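Local coordinates for hemopexin fold protein CP4 (Vigna unguiculata, PDB 3OYO) that is a seed protein of the hemopexin fold that binds calcium and whose physiological role is not firmly established, at residues A[210-213]-A[218-221]. Numbering follows the deposited sequence.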
ATOM      1  N   ARG A 210      16.954  -5.170  -2.327  1.00 16.98           N
ATOM      2  CA  ARG A 210      17.035  -6.619  -2.566  1.00 16.95           C
ATOM      3  C   ARG A 210      15.907  -7.088  -3.482  1.00 15.76           C
ATOM      4  O   ARG A 210      14.876  -6.423  -3.589  1.00 14.92           O
ATOM      5  CB  ARG A 210      16.877  -7.394  -1.256  1.00 24.21           C
ATOM      6  CG  ARG A 210      18.064  -7.326  -0.376  1.00 28.19           C
ATOM      7  CD  ARG A 210      17.720  -7.822   1.002  1.00 32.21           C
ATOM      8  NE  ARG A 210      18.871  -7.613   1.875  1.00 36.30           N
ATOM      9  CZ  ARG A 210      18.881  -7.782   3.195  1.00 37.21           C
ATOM     10  NH1 ARG A 210      17.772  -8.155   3.830  1.00 39.21           N
ATOM     11  NH2 ARG A 210      20.006  -7.558   3.880  1.00 37.82           N
ATOM     12  N   PRO A 211      16.115  -8.218  -4.170  1.00 17.37           N
ATOM     13  CA  PRO A 211      15.047  -8.756  -4.988  1.00 16.66           C
ATOM     14  C   PRO A 211      13.955  -9.282  -4.072  1.00 16.07           C
ATOM     15  O   PRO A 211      14.234  -9.893  -3.048  1.00 16.53           O
ATOM     16  CB  PRO A 211      15.734  -9.884  -5.761  1.00 14.39           C
ATOM     17  CG  PRO A 211      17.217  -9.504  -5.775  1.00 14.69           C
ATOM     18  CD  PRO A 211      17.380  -8.964  -4.372  1.00 15.81           C
ATOM     19  N   ILE A 212      12.713  -9.015  -4.446  1.00 10.24           N
ATOM     20  CA  ILE A 212      11.556  -9.436  -3.658  1.00 10.25           C
ATOM     21  C   ILE A 212      11.570 -10.950  -3.348  1.00 10.74           C
ATOM     22  O   ILE A 212      11.274 -11.404  -2.221  1.00 10.62           O
ATOM     23  CB  ILE A 212      10.235  -9.053  -4.398  1.00  9.29           C
ATOM     24  CG1 ILE A 212      10.078  -7.526  -4.430  1.00  9.71           C
ATOM     25  CG2 ILE A 212       9.035  -9.692  -3.722  1.00 10.20           C
ATOM     26  CD1 ILE A 212       8.925  -6.990  -5.414  1.00  9.86           C
ATOM     27  N   LEU A 213      11.888 -11.731  -4.361  1.00 12.51           N
ATOM     28  CA  LEU A 213      11.892 -13.173  -4.228  1.00 13.41           C
ATOM     29  C   LEU A 213      12.999 -13.685  -3.343  1.00 13.80           C
ATOM     30  O   LEU A 213      12.984 -14.846  -2.996  1.00 17.60           O
ATOM     31  CB  LEU A 213      11.941 -13.840  -5.610  1.00 13.03           C
ATOM     32  CG  LEU A 213      10.712 -13.556  -6.507  1.00 11.60           C
ATOM     33  CD1 LEU A 213      10.929 -14.191  -7.860  1.00 11.50           C
ATOM     34  CD2 LEU A 213       9.454 -14.027  -5.881  1.00 10.54           C
ATOM     35  N   VAL A 218       9.185 -17.186   0.133  1.00 21.86           N
ATOM     36  CA  VAL A 218       7.910 -17.911   0.076  1.00 20.79           C
ATOM     37  C   VAL A 218       7.057 -17.533  -1.145  1.00 21.39           C
ATOM     38  O   VAL A 218       6.122 -18.249  -1.483  1.00 22.90           O
ATOM     39  CB  VAL A 218       7.088 -17.790   1.394  1.00 13.32           C
ATOM     40  CG1 VAL A 218       6.243 -16.479   1.432  1.00 12.01           C
ATOM     41  CG2 VAL A 218       6.216 -18.975   1.598  1.00 11.42           C
ATOM     42  N   LEU A 219       7.385 -16.441  -1.837  1.00 17.52           N
ATOM     43  CA  LEU A 219       6.556 -16.043  -2.986  1.00 16.06           C
ATOM     44  C   LEU A 219       7.071 -16.726  -4.244  1.00 16.89           C
ATOM     45  O   LEU A 219       6.424 -16.716  -5.307  1.00 15.99           O
ATOM     46  CB  LEU A 219       6.522 -14.509  -3.144  1.00 11.58           C
ATOM     47  CG  LEU A 219       5.896 -13.689  -2.008  1.00  8.80           C
ATOM     48  CD1 LEU A 219       5.956 -12.268  -2.417  1.00 11.01           C
ATOM     49  CD2 LEU A 219       4.463 -14.137  -1.677  1.00  9.16           C
ATOM     50  N   LYS A 220       8.258 -17.321  -4.118  1.00 15.54           N
ATOM     51  CA  LYS A 220       8.899 -17.974  -5.273  1.00 16.63           C
ATOM     52  C   LYS A 220       7.980 -19.014  -5.898  1.00 16.20           C
ATOM     53  O   LYS A 220       7.432 -19.853  -5.202  1.00 23.79           O
ATOM     54  CB  LYS A 220      10.218 -18.625  -4.873  1.00 19.79           C
ATOM     55  CG  LYS A 220      11.305 -17.667  -4.504  1.00 19.39           C
ATOM     56  CD  LYS A 220      12.518 -18.500  -4.045  1.00 19.95           C
ATOM     57  CE  LYS A 220      13.736 -17.661  -3.640  1.00 18.22           C
ATOM     58  NZ  LYS A 220      14.667 -18.622  -2.944  1.00 20.10           N
ATOM     59  N   GLY A 221       7.808 -18.912  -7.215  1.00 20.74           N
ATOM     60  CA  GLY A 221       6.965 -19.835  -7.980  1.00 20.78           C
ATOM     61  C   GLY A 221       5.496 -19.510  -7.914  1.00 20.69           C
ATOM     62  O   GLY A 221       4.663 -20.297  -8.323  1.00 23.12           O
TER
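Leu219 packs on Ile212 and Leu213, and Lys220 on Leu213, at the outer edge of the last blade of the four-bladed hemopexin β-propeller, where the outermost strand 205-211 runs into the short helix 212-215 and the chain then turns back through a 3-10 segment. The CB of Leu219 is directed at the start of that helix. Its CD1 approaches the CG2 branch of Ile212 at 4.2 Å, while its CB lies 4.0 Å from CD2 of Leu213, so the two helix residues are met by different parts of one leucine. Ile212 also packs on Tyr3, Ile4 and Tyr191, and Leu213 on Tyr3, which ties the outer edge to the N-terminal loop and to strand 190-195. At Lys220 the backbone itself takes part: its N sits 3.9 Å from Leu213 CD2, a methyl resting against the peptide that joins Leu219 to Lys220. The lysine side chain then passes alongside the helix residue, with CG 4.0 Å from Leu213 CB. With CG anti to the carbonyl carbon (chi1 -68°) and the chain extended beyond it, the aliphatic part is carried past the Leu213 carbonyl. Lys220 is exposed, in contrast to the buried Ile212 and Leu219. Its ammonium NZ stays 4.1 Å from Leu213 O, whereas the methylene CE is modelled 3.0 Å from that same oxygen, a short approach whose detail is doubtful.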